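Local coordinates for protein VP5 (Halorubrum pleomorphic virus 2, PDB 6QGI) that probably drives fusion of the viral envelope with the membrane of its haloarchaeal host, at residues Val5-Val14 with Tyr434-Ser442; Val182-Tyr193 with Gly204-Thr212. All blocks are in the same frame, centred on the assembly; numbering follows the deposited sequence.

Contact 1. Residues Val5-Val14 with Tyr434-Ser442; sequences VGVGLAAGAV and YETIQLQGS
Ile437 points its side chain to the face where Ala11 and Ala13 also lie, and touches the N-terminal segment through CB, CG2 and CD1. CB lies 3.6 Å from Gly12 O, with the methyl of Ala11 a little farther off. At CB the chain branches. CG2 meets both methyls of Val5, CG1 of that valine at 3.7 Å, where the two side chains run at a slant to each other. The other arm, CG1, sits between the backbone N and the carbonyl carbon (chi1 60°) and serves as the link to CD1, which touches Ala11 CB at 3.7 Å and Leu9 CD1 at 3.8 Å; Leu9 crosses it at about a right angle. Strand 11-13 pairs antiparallel with strand 434-439. Gly12 and Gln438 form the hydrogen-bonded pair: Gln438 N donates to Gly12 O (2.8 Å), and Gly12 N returns a bond to Gln438 O. Ala11-Leu439 and Ala13-Ile437 flank it as non-hydrogen-bonded pairs. Strand 434-439 also pairs with 343-355, so it lies between that strand and 11-13. Past the helix Ala10 takes positive phi, and its carbonyl accepts from Gly441 N at 3.2 Å. At the far end Val14 CG2 packs 3.8 Å from Gln438 CB, while water 2 links Val14 N to Thr436 O.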
ATOM      1  N   VAL A   5      -0.166  11.294  -5.401  1.00 29.25           N
ATOM      2  CA  VAL A   5      -0.780  10.522  -4.326  1.00 27.65           C
ATOM      3  C   VAL A   5      -0.138  10.903  -2.980  1.00 30.50           C
ATOM      4  O   VAL A   5      -0.861  11.201  -2.024  1.00 30.61           O
ATOM      5  CB  VAL A   5      -0.684   9.001  -4.618  1.00 30.31           C
ATOM      6  CG1 VAL A   5      -1.104   8.165  -3.410  1.00 29.61           C
ATOM      7  CG2 VAL A   5      -1.504   8.631  -5.848  1.00 30.40           C
ATOM      8  N   GLY A   6       1.192  10.900  -2.935  1.00 25.74           N
ATOM      9  CA  GLY A   6       1.960  11.197  -1.732  1.00 25.24           C
ATOM     10  C   GLY A   6       1.853  12.603  -1.181  1.00 30.37           C
ATOM     11  O   GLY A   6       1.751  12.770   0.038  1.00 30.04           O
ATOM     12  N   VAL A   7       1.887  13.621  -2.060  1.00 28.05           N
ATOM     13  CA  VAL A   7       1.860  15.024  -1.641  1.00 28.69           C
ATOM     14  C   VAL A   7       0.489  15.665  -1.907  1.00 33.69           C
ATOM     15  O   VAL A   7      -0.108  16.220  -0.975  1.00 33.88           O
ATOM     16  CB  VAL A   7       3.006  15.842  -2.295  1.00 32.93           C
ATOM     17  CG1 VAL A   7       2.999  17.289  -1.813  1.00 33.21           C
ATOM     18  CG2 VAL A   7       4.366  15.194  -2.036  1.00 32.18           C
ATOM     19  N   GLY A   8       0.031  15.606  -3.160  1.00 29.98           N
ATOM     20  CA  GLY A   8      -1.231  16.206  -3.583  1.00 30.15           C
ATOM     21  C   GLY A   8      -2.456  15.686  -2.865  1.00 33.12           C
ATOM     22  O   GLY A   8      -3.329  16.468  -2.488  1.00 33.38           O
ATOM     23  N   LEU A   9      -2.522  14.366  -2.654  1.00 28.14           N
ATOM     24  CA  LEU A   9      -3.668  13.749  -1.999  1.00 27.30           C
ATOM     25  C   LEU A   9      -3.367  13.378  -0.550  1.00 29.65           C
ATOM     26  O   LEU A   9      -4.284  12.950   0.156  1.00 29.31           O
ATOM     27  CB  LEU A   9      -4.144  12.509  -2.787  1.00 27.10           C
ATOM     28  CG  LEU A   9      -4.387  12.693  -4.299  1.00 32.00           C
ATOM     29  CD1 LEU A   9      -4.522  11.358  -4.999  1.00 31.67           C
ATOM     30  CD2 LEU A   9      -5.590  13.593  -4.580  1.00 34.62           C
ATOM     31  N   ALA A  10      -2.100  13.571  -0.093  1.00 25.43           N
ATOM     32  CA  ALA A  10      -1.616  13.234   1.259  1.00 24.44           C
ATOM     33  C   ALA A  10      -2.022  11.789   1.584  1.00 28.76           C
ATOM     34  O   ALA A  10      -2.501  11.478   2.676  1.00 28.67           O
ATOM     35  CB  ALA A  10      -2.160  14.223   2.292  1.00 25.49           C
ATOM     36  N   ALA A  11      -1.863  10.920   0.579  1.00 25.65           N
ATOM     37  CA  ALA A  11      -2.260   9.525   0.604  1.00 25.63           C
ATOM     38  C   ALA A  11      -1.073   8.581   0.340  1.00 30.10           C
ATOM     39  O   ALA A  11       0.077   9.021   0.278  1.00 30.17           O
ATOM     40  CB  ALA A  11      -3.353   9.304  -0.439  1.00 26.86           C
ATOM     41  N   GLY A  12      -1.370   7.289   0.231  1.00 26.53           N
ATOM     42  CA  GLY A  12      -0.393   6.254  -0.072  1.00 25.91           C
ATOM     43  C   GLY A  12      -0.909   5.340  -1.159  1.00 29.78           C
ATOM     44  O   GLY A  12      -2.119   5.135  -1.265  1.00 29.81           O
ATOM     45  N   ALA A  13      -0.006   4.805  -1.992  1.00 26.25           N
ATOM     46  CA  ALA A  13      -0.386   3.849  -3.034  1.00 26.18           C
ATOM     47  C   ALA A  13      -0.811   2.535  -2.360  1.00 30.57           C
ATOM     48  O   ALA A  13      -0.359   2.247  -1.246  1.00 29.41           O
ATOM     49  CB  ALA A  13       0.770   3.630  -3.994  1.00 26.80           C
ATOM     50  N   VAL A  14      -1.726   1.777  -2.978  1.00 27.70           N
ATOM     51  CA  VAL A  14      -2.197   0.546  -2.346  1.00 27.06           C
ATOM     52  C   VAL A  14      -1.883  -0.670  -3.255  1.00 30.97           C
ATOM     53  O   VAL A  14      -2.266  -0.702  -4.434  1.00 30.56           O
ATOM     54  CB  VAL A  14      -3.700   0.632  -1.946  1.00 30.67           C
ATOM     55  CG1 VAL A  14      -4.200  -0.677  -1.332  1.00 30.26           C
ATOM     56  CG2 VAL A  14      -3.939   1.798  -0.986  1.00 30.35           C
ATOM     57  N   TYR A 434      -7.667   4.911 -13.092  1.00 33.99           N
ATOM     58  CA  TYR A 434      -8.321   4.414 -11.887  1.00 32.47           C
ATOM     59  C   TYR A 434      -7.290   3.747 -10.993  1.00 34.30           C
ATOM     60  O   TYR A 434      -6.502   2.928 -11.473  1.00 33.54           O
ATOM     61  CB  TYR A 434      -9.450   3.441 -12.233  1.00 33.88           C
ATOM     62  CG  TYR A 434     -10.723   4.114 -12.696  1.00 36.22           C
ATOM     63  CD1 TYR A 434     -11.704   4.497 -11.788  1.00 38.39           C
ATOM     64  CD2 TYR A 434     -10.954   4.354 -14.044  1.00 37.84           C
ATOM     65  CE1 TYR A 434     -12.889   5.097 -12.211  1.00 40.48           C
ATOM     66  CE2 TYR A 434     -12.129   4.966 -14.480  1.00 40.09           C
ATOM     67  CZ  TYR A 434     -13.097   5.337 -13.560  1.00 48.65           C
ATOM     68  OH  TYR A 434     -14.260   5.945 -13.982  1.00 52.68           O
ATOM     69  N   GLU A 435      -7.246   4.148  -9.713  1.00 29.86           N
ATOM     70  CA  GLU A 435      -6.300   3.632  -8.723  1.00 28.39           C
ATOM     71  C   GLU A 435      -6.910   3.663  -7.331  1.00 30.82           C
ATOM     72  O   GLU A 435      -7.817   4.459  -7.083  1.00 30.45           O
ATOM     73  CB  GLU A 435      -5.000   4.467  -8.719  1.00 29.47           C
ATOM     74  CG  GLU A 435      -4.235   4.513 -10.032  1.00 41.86           C
ATOM     75  CD  GLU A 435      -3.081   5.494 -10.101  1.00 61.44           C
ATOM     76  OE1 GLU A 435      -2.647   5.812 -11.232  1.00 51.41           O
ATOM     77  OE2 GLU A 435      -2.613   5.942  -9.030  1.00 54.77           O
ATOM     78  N   THR A 436      -6.390   2.823  -6.420  1.00 26.26           N
ATOM     79  CA  THR A 436      -6.806   2.782  -5.019  1.00 25.34           C
ATOM     80  C   THR A 436      -5.690   3.384  -4.181  1.00 28.32           C
ATOM     81  O   THR A 436      -4.535   2.959  -4.274  1.00 27.69           O
ATOM     82  CB  THR A 436      -7.166   1.362  -4.575  1.00 31.93           C
ATOM     83  OG1 THR A 436      -8.212   0.871  -5.406  1.00 32.19           O
ATOM     84  CG2 THR A 436      -7.603   1.294  -3.113  1.00 28.62           C
ATOM     85  N   ILE A 437      -6.041   4.395  -3.382  1.00 24.23           N
ATOM     86  CA  ILE A 437      -5.117   5.113  -2.505  1.00 22.63           C
ATOM     87  C   ILE A 437      -5.569   4.955  -1.051  1.00 26.11           C
ATOM     88  O   ILE A 437      -6.755   4.760  -0.797  1.00 26.32           O
ATOM     89  CB  ILE A 437      -4.984   6.614  -2.912  1.00 25.51           C
ATOM     90  CG1 ILE A 437      -6.339   7.365  -2.834  1.00 26.12           C
ATOM     91  CG2 ILE A 437      -4.354   6.744  -4.305  1.00 26.74           C
ATOM     92  CD1 ILE A 437      -6.270   8.858  -2.747  1.00 31.84           C
ATOM     93  N   GLN A 438      -4.626   5.015  -0.100  1.00 21.22           N
ATOM     94  CA  GLN A 438      -4.974   4.958   1.318  1.00 20.19           C
ATOM     95  C   GLN A 438      -4.931   6.382   1.847  1.00 23.88           C
ATOM     96  O   GLN A 438      -3.879   7.012   1.791  1.00 22.77           O
ATOM     97  CB  GLN A 438      -4.047   4.020   2.109  1.00 20.47           C
ATOM     98  CG  GLN A 438      -4.452   3.905   3.578  1.00 27.99           C
ATOM     99  CD  GLN A 438      -3.550   3.021   4.394  1.00 46.72           C
ATOM    100  OE1 GLN A 438      -3.302   1.872   4.050  1.00 42.95           O
ATOM    101  NE2 GLN A 438      -3.063   3.534   5.512  1.00 40.91           N
ATOM    102  N   LEU A 439      -6.069   6.894   2.341  1.00 21.12           N
ATOM    103  CA  LEU A 439      -6.162   8.256   2.864  1.00 21.08           C
ATOM    104  C   LEU A 439      -5.522   8.340   4.239  1.00 24.49           C
ATOM    105  O   LEU A 439      -5.936   7.630   5.154  1.00 23.89           O
ATOM    106  CB  LEU A 439      -7.627   8.725   2.911  1.00 21.95           C
ATOM    107  CG  LEU A 439      -8.399   8.635   1.591  1.00 27.09           C
ATOM    108  CD1 LEU A 439      -9.871   8.880   1.795  1.00 28.12           C
ATOM    109  CD2 LEU A 439      -7.858   9.613   0.557  1.00 28.59           C
ATOM    110  N   GLN A 440      -4.479   9.176   4.367  1.00 21.88           N
ATOM    111  CA  GLN A 440      -3.719   9.381   5.603  1.00 21.91           C
ATOM    112  C   GLN A 440      -4.086  10.720   6.219  1.00 26.97           C
ATOM    113  O   GLN A 440      -4.334  10.806   7.432  1.00 27.65           O
ATOM    114  CB  GLN A 440      -2.200   9.335   5.326  1.00 23.04           C
ATOM    115  CG  GLN A 440      -1.736   8.314   4.289  1.00 37.11           C
ATOM    116  CD  GLN A 440      -1.688   6.897   4.801  1.00 57.15           C
ATOM    117  OE1 GLN A 440      -1.977   6.601   5.969  1.00 53.38           O
ATOM    118  NE2 GLN A 440      -1.311   5.981   3.921  1.00 49.96           N
ATOM    119  N   GLY A 441      -4.124  11.748   5.371  1.00 23.61           N
ATOM    120  CA  GLY A 441      -4.453  13.110   5.758  1.00 23.82           C
ATOM    121  C   GLY A 441      -5.939  13.384   5.732  1.00 28.28           C
ATOM    122  O   GLY A 441      -6.699  12.668   5.070  1.00 27.30           O
ATOM    123  N   SER A 442      -6.347  14.452   6.443  1.00 25.72           N
ATOM    124  CA  SER A 442      -7.726  14.896   6.559  1.00 26.74           C
ATOM    125  C   SER A 442      -8.320  15.287   5.205  1.00 31.34           C
ATOM    126  O   SER A 442      -7.609  15.730   4.297  1.00 30.60           O
ATOM    127  CB  SER A 442      -7.831  16.055   7.535  1.00 31.55           C
ATOM    128  OG  SER A 442      -7.622  15.635   8.872  1.00 41.56           O
TER
HETATM  129  O   HOH W   1      -5.600  11.609   2.600  1.00 21.66           O
HETATM  130  O   HOH W   2      -2.129   2.888  -5.839  1.00 41.91           O

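Contact 2. Residues Val182-Tyr193 with Gly204-Thr212; sequences VEVDRGTESYYY and GDLKNGGPT
Leu206 is the bump that fills the hollow between Val184 and Tyr193. Its CG rests 3.7 Å from Val184 CG2, the two side chains slanting across each other, and its CD1 meets the Tyr193 ring at the edge, in the ring plane, 3.9 Å from CE2. Farther along, Val182 CG1 faces Pro211 CG at 4.2 Å, with helix 91-133 packing against both residues. Residues 182-193 form a beta hairpin, and Val182, Val184, Tyr191 and Tyr193 present one side of it to the irregular segment 204-212, which folds into a type I turn from Leu206 to Gly209. The tyrosine hydroxyl pokes in beside Asp205: Tyr193 OH accepts the backbone N-H of Leu206 (3.3 Å). Toward the turn of the hairpin, Gly204 sits in a notch between Tyr191 and Arg186, its C at the ring edge, 3.4 Å from Tyr191 CE2, and its CA 3.7 Å from Arg186 NE. Arg186 lays CD over the centre of the Tyr191 ring, and the bend at chi3 (92°) then turns the guanidinium, whose NH1 makes a salt bridge with Glu189 OE1 at 2.8 Å, in the guanidinium plane. Asp205 OD1 comes 2.9 Å from Tyr191 CD2, the carboxylate and ring planes 89° apart, while Asp205 OD2 accepts from Gly201 N. Tyr191 OH is hydrogen-bonded to Asp202 OD2.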
ATOM      1  N   VAL A 182      19.045  -6.783   9.371  1.00 21.17           N
ATOM      2  CA  VAL A 182      19.648  -5.469   9.565  1.00 21.04           C
ATOM      3  C   VAL A 182      20.492  -5.619  10.836  1.00 27.35           C
ATOM      4  O   VAL A 182      19.953  -5.884  11.910  1.00 26.93           O
ATOM      5  CB  VAL A 182      18.605  -4.320   9.631  1.00 23.26           C
ATOM      6  CG1 VAL A 182      19.290  -2.967   9.786  1.00 23.27           C
ATOM      7  CG2 VAL A 182      17.705  -4.324   8.400  1.00 21.88           C
ATOM      8  N   GLU A 183      21.818  -5.541  10.686  1.00 26.11           N
ATOM      9  CA  GLU A 183      22.803  -5.738  11.749  1.00 27.26           C
ATOM     10  C   GLU A 183      23.319  -4.425  12.332  1.00 31.07           C
ATOM     11  O   GLU A 183      23.672  -3.511  11.587  1.00 30.43           O
ATOM     12  CB  GLU A 183      23.983  -6.550  11.186  1.00 29.70           C
ATOM     13  CG  GLU A 183      25.030  -7.002  12.189  1.00 39.12           C
ATOM     14  CD  GLU A 183      26.143  -7.862  11.614  1.00 59.33           C
ATOM     15  OE1 GLU A 183      27.222  -7.918  12.245  1.00 56.95           O
ATOM     16  OE2 GLU A 183      25.939  -8.487  10.547  1.00 49.03           O
ATOM     17  N   VAL A 184      23.391  -4.361  13.674  1.00 28.12           N
ATOM     18  CA  VAL A 184      23.952  -3.245  14.439  1.00 27.99           C
ATOM     19  C   VAL A 184      25.163  -3.803  15.167  1.00 34.69           C
ATOM     20  O   VAL A 184      24.991  -4.579  16.108  1.00 34.85           O
ATOM     21  CB  VAL A 184      22.942  -2.570  15.414  1.00 30.62           C
ATOM     22  CG1 VAL A 184      23.591  -1.406  16.165  1.00 30.81           C
ATOM     23  CG2 VAL A 184      21.691  -2.103  14.686  1.00 28.66           C
ATOM     24  N   ASP A 185      26.380  -3.461  14.702  1.00 33.47           N
ATOM     25  CA  ASP A 185      27.631  -3.928  15.309  1.00 35.69           C
ATOM     26  C   ASP A 185      27.852  -3.235  16.653  1.00 41.49           C
ATOM     27  O   ASP A 185      27.782  -2.005  16.737  1.00 40.25           O
ATOM     28  CB  ASP A 185      28.823  -3.689  14.367  1.00 38.22           C
ATOM     29  CG  ASP A 185      30.109  -4.389  14.767  1.00 52.22           C
ATOM     30  OD1 ASP A 185      30.814  -3.875  15.661  1.00 54.64           O
ATOM     31  OD2 ASP A 185      30.426  -5.437  14.165  1.00 58.85           O
ATOM     32  N   ARG A 186      28.064  -4.037  17.711  1.00 40.23           N
ATOM     33  CA  ARG A 186      28.320  -3.564  19.079  1.00 41.53           C
ATOM     34  C   ARG A 186      29.643  -4.182  19.582  1.00 48.79           C
ATOM     35  O   ARG A 186      29.847  -4.362  20.788  1.00 49.87           O
ATOM     36  CB  ARG A 186      27.132  -3.916  20.007  1.00 40.93           C
ATOM     37  CG  ARG A 186      25.792  -3.326  19.564  1.00 47.11           C
ATOM     38  CD  ARG A 186      24.726  -3.420  20.637  1.00 54.49           C
ATOM     39  NE  ARG A 186      24.671  -2.216  21.473  1.00 61.14           N
ATOM     40  CZ  ARG A 186      25.004  -2.172  22.760  1.00 72.20           C
ATOM     41  NH1 ARG A 186      25.414  -3.266  23.388  1.00 55.77           N
ATOM     42  NH2 ARG A 186      24.919  -1.031  23.433  1.00 60.65           N
ATOM     43  N   GLY A 187      30.526  -4.487  18.630  1.00 46.39           N
ATOM     44  CA  GLY A 187      31.808  -5.140  18.862  1.00 48.49           C
ATOM     45  C   GLY A 187      31.663  -6.634  18.662  1.00 53.48           C
ATOM     46  O   GLY A 187      31.305  -7.079  17.566  1.00 52.36           O
ATOM     47  N   THR A 188      31.908  -7.416  19.735  1.00 51.58           N
ATOM     48  CA  THR A 188      31.771  -8.883  19.734  1.00 51.80           C
ATOM     49  C   THR A 188      30.282  -9.248  19.622  1.00 52.92           C
ATOM     50  O   THR A 188      29.919 -10.158  18.872  1.00 51.79           O
ATOM     51  CB  THR A 188      32.432  -9.503  20.979  1.00 61.79           C
ATOM     52  OG1 THR A 188      32.056  -8.759  22.141  1.00 60.95           O
ATOM     53  CG2 THR A 188      33.946  -9.553  20.869  1.00 62.49           C
ATOM     54  N   GLU A 189      29.435  -8.506  20.354  1.00 47.92           N
ATOM     55  CA  GLU A 189      27.977  -8.617  20.357  1.00 45.84           C
ATOM     56  C   GLU A 189      27.439  -7.837  19.144  1.00 46.52           C
ATOM     57  O   GLU A 189      28.114  -6.927  18.656  1.00 46.04           O
ATOM     58  CB  GLU A 189      27.433  -8.054  21.690  1.00 47.51           C
ATOM     59  CG  GLU A 189      25.937  -8.204  21.930  1.00 57.56           C
ATOM     60  CD  GLU A 189      25.325  -7.139  22.823  1.00 78.37           C
ATOM     61  OE1 GLU A 189      25.587  -5.937  22.588  1.00 66.65           O
ATOM     62  OE2 GLU A 189      24.567  -7.503  23.752  1.00 74.60           O
ATOM     63  N   SER A 190      26.255  -8.215  18.634  1.00 40.67           N
ATOM     64  CA  SER A 190      25.609  -7.553  17.497  1.00 38.33           C
ATOM     65  C   SER A 190      24.095  -7.708  17.567  1.00 39.68           C
ATOM     66  O   SER A 190      23.606  -8.710  18.091  1.00 39.85           O
ATOM     67  CB  SER A 190      26.133  -8.104  16.175  1.00 42.26           C
ATOM     68  OG  SER A 190      27.515  -7.824  16.017  1.00 53.79           O
ATOM     69  N   TYR A 191      23.348  -6.721  17.048  1.00 33.97           N
ATOM     70  CA  TYR A 191      21.883  -6.784  17.027  1.00 32.05           C
ATOM     71  C   TYR A 191      21.410  -7.093  15.624  1.00 33.22           C
ATOM     72  O   TYR A 191      21.844  -6.436  14.681  1.00 32.41           O
ATOM     73  CB  TYR A 191      21.238  -5.477  17.536  1.00 32.83           C
ATOM     74  CG  TYR A 191      21.371  -5.217  19.023  1.00 36.11           C
ATOM     75  CD1 TYR A 191      21.821  -6.199  19.897  1.00 39.21           C
ATOM     76  CD2 TYR A 191      21.003  -3.983  19.560  1.00 36.83           C
ATOM     77  CE1 TYR A 191      21.932  -5.963  21.264  1.00 40.61           C
ATOM     78  CE2 TYR A 191      21.094  -3.742  20.932  1.00 38.76           C
ATOM     79  CZ  TYR A 191      21.558  -4.731  21.779  1.00 47.16           C
ATOM     80  OH  TYR A 191      21.662  -4.483  23.125  1.00 49.63           O
ATOM     81  N   TYR A 192      20.536  -8.093  15.479  1.00 28.42           N
ATOM     82  CA  TYR A 192      20.013  -8.476  14.174  1.00 26.90           C
ATOM     83  C   TYR A 192      18.512  -8.225  14.129  1.00 29.18           C
ATOM     84  O   TYR A 192      17.792  -8.627  15.043  1.00 29.38           O
ATOM     85  CB  TYR A 192      20.353  -9.941  13.856  1.00 28.56           C
ATOM     86  CG  TYR A 192      21.840 -10.236  13.871  1.00 31.36           C
ATOM     87  CD1 TYR A 192      22.611 -10.094  12.723  1.00 32.98           C
ATOM     88  CD2 TYR A 192      22.472 -10.677  15.032  1.00 33.56           C
ATOM     89  CE1 TYR A 192      23.973 -10.389  12.724  1.00 34.36           C
ATOM     90  CE2 TYR A 192      23.837 -10.958  15.051  1.00 35.71           C
ATOM     91  CZ  TYR A 192      24.584 -10.814  13.893  1.00 43.19           C
ATOM     92  OH  TYR A 192      25.930 -11.096  13.903  1.00 47.02           O
ATOM     93  N   TYR A 193      18.050  -7.515  13.090  1.00 24.05           N
ATOM     94  CA  TYR A 193      16.640  -7.170  12.919  1.00 22.38           C
ATOM     95  C   TYR A 193      16.047  -7.841  11.708  1.00 24.71           C
ATOM     96  O   TYR A 193      16.627  -7.800  10.623  1.00 23.92           O
ATOM     97  CB  TYR A 193      16.427  -5.648  12.786  1.00 22.86           C
ATOM     98  CG  TYR A 193      17.043  -4.790  13.871  1.00 25.81           C
ATOM     99  CD1 TYR A 193      17.021  -5.184  15.205  1.00 28.39           C
ATOM    100  CD2 TYR A 193      17.575  -3.537  13.566  1.00 26.38           C
ATOM    101  CE1 TYR A 193      17.562  -4.381  16.204  1.00 29.40           C
ATOM    102  CE2 TYR A 193      18.088  -2.715  14.563  1.00 27.75           C
ATOM    103  CZ  TYR A 193      18.081  -3.139  15.877  1.00 35.92           C
ATOM    104  OH  TYR A 193      18.627  -2.337  16.841  1.00 36.98           O
ATOM    105  N   GLY A 204      20.499   0.088  22.945  1.00 33.17           N
ATOM    106  CA  GLY A 204      21.524  -0.300  21.980  1.00 33.16           C
ATOM    107  C   GLY A 204      21.004  -0.360  20.557  1.00 35.99           C
ATOM    108  O   GLY A 204      21.792  -0.414  19.609  1.00 35.55           O
ATOM    109  N   ASP A 205      19.673  -0.372  20.398  1.00 31.78           N
ATOM    110  CA  ASP A 205      19.010  -0.420  19.094  1.00 30.41           C
ATOM    111  C   ASP A 205      19.110   0.914  18.374  1.00 32.24           C
ATOM    112  O   ASP A 205      19.210   1.949  19.039  1.00 32.41           O
ATOM    113  CB  ASP A 205      17.535  -0.823  19.265  1.00 32.01           C
ATOM    114  CG  ASP A 205      17.343  -2.226  19.796  1.00 48.62           C
ATOM    115  OD1 ASP A 205      18.351  -2.892  20.084  1.00 52.79           O
ATOM    116  OD2 ASP A 205      16.188  -2.650  19.934  1.00 52.54           O
ATOM    117  N   LEU A 206      19.055   0.894  17.021  1.00 26.75           N
ATOM    118  CA  LEU A 206      19.077   2.104  16.185  1.00 25.36           C
ATOM    119  C   LEU A 206      18.052   3.090  16.739  1.00 28.17           C
ATOM    120  O   LEU A 206      16.923   2.682  17.024  1.00 27.54           O
ATOM    121  CB  LEU A 206      18.769   1.782  14.704  1.00 24.30           C
ATOM    122  CG  LEU A 206      19.803   0.990  13.910  1.00 28.81           C
ATOM    123  CD1 LEU A 206      19.212   0.487  12.615  1.00 27.68           C
ATOM    124  CD2 LEU A 206      21.054   1.811  13.625  1.00 31.21           C
ATOM    125  N   LYS A 207      18.466   4.348  16.970  1.00 23.91           N
ATOM    126  CA  LYS A 207      17.664   5.412  17.576  1.00 23.14           C
ATOM    127  C   LYS A 207      16.191   5.370  17.167  1.00 25.61           C
ATOM    128  O   LYS A 207      15.323   5.577  18.014  1.00 26.54           O
ATOM    129  CB  LYS A 207      18.246   6.795  17.233  1.00 25.34           C
ATOM    130  CG  LYS A 207      17.784   7.896  18.179  1.00 31.94           C
ATOM    131  CD  LYS A 207      17.964   9.267  17.579  1.00 35.59           C
ATOM    132  CE  LYS A 207      17.216  10.298  18.380  1.00 42.59           C
ATOM    133  NZ  LYS A 207      17.288  11.637  17.746  1.00 50.77           N
ATOM    134  N   ASN A 208      15.915   5.089  15.890  1.00 19.60           N
ATOM    135  CA  ASN A 208      14.562   5.086  15.363  1.00 17.72           C
ATOM    136  C   ASN A 208      14.158   3.725  14.804  1.00 21.07           C
ATOM    137  O   ASN A 208      13.274   3.652  13.954  1.00 19.30           O
ATOM    138  CB  ASN A 208      14.437   6.168  14.295  1.00 16.04           C
ATOM    139  CG  ASN A 208      14.900   7.527  14.737  1.00 27.81           C
ATOM    140  OD1 ASN A 208      14.652   7.962  15.864  1.00 20.29           O
ATOM    141  ND2 ASN A 208      15.591   8.225  13.860  1.00 21.58           N
ATOM    142  N   GLY A 209      14.783   2.666  15.313  1.00 19.68           N
ATOM    143  CA  GLY A 209      14.492   1.282  14.965  1.00 20.06           C
ATOM    144  C   GLY A 209      15.205   0.768  13.740  1.00 25.71           C
ATOM    145  O   GLY A 209      15.958  -0.208  13.811  1.00 26.70           O
ATOM    146  N   GLY A 210      14.913   1.404  12.617  1.00 22.08           N
ATOM    147  CA  GLY A 210      15.510   1.102  11.326  1.00 21.59           C
ATOM    148  C   GLY A 210      16.509   2.170  10.947  1.00 25.25           C
ATOM    149  O   GLY A 210      16.566   3.216  11.612  1.00 25.65           O
ATOM    150  N   PRO A 211      17.337   1.940   9.898  1.00 21.23           N
ATOM    151  CA  PRO A 211      18.325   2.965   9.511  1.00 20.86           C
ATOM    152  C   PRO A 211      17.683   4.307   9.173  1.00 23.20           C
ATOM    153  O   PRO A 211      16.597   4.359   8.597  1.00 22.26           O
ATOM    154  CB  PRO A 211      19.012   2.373   8.276  1.00 22.88           C
ATOM    155  CG  PRO A 211      18.681   0.930   8.279  1.00 27.68           C
ATOM    156  CD  PRO A 211      17.402   0.755   9.016  1.00 22.94           C
ATOM    157  N   THR A 212      18.352   5.389   9.562  1.00 20.16           N
ATOM    158  CA  THR A 212      17.890   6.743   9.288  1.00 19.02           C
ATOM    159  C   THR A 212      18.767   7.296   8.172  1.00 22.29           C
ATOM    160  O   THR A 212      19.964   7.507   8.368  1.00 20.34           O
ATOM    161  CB  THR A 212      17.885   7.575  10.574  1.00 23.18           C
ATOM    162  OG1 THR A 212      16.921   7.025  11.464  1.00 23.86           O
ATOM    163  CG2 THR A 212      17.572   9.036  10.336  1.00 17.96           C
TER

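In the fold
From the N terminus the chain makes a short helical turn and enters strand 11-13, half of contact 1, whose partner, 434-442, comes more than 400 residues later. Long helices follow, including 91-133, and then the four-stranded antiparallel sheet. The hairpin 182-193 is part of that sheet, and contact 2 brings the irregular segment 204-212 back against it, closing a short local loop with only ten residues between the two. That small loop lies wholly within the great one that contact 1 completes. Their centres are 32 Å apart and their nearest atoms about 17 Å. Contact 1 joins the N-terminal end to the late beta-rich part of the chain; contact 2 packs the hairpin on the loop leading to strand 212-215.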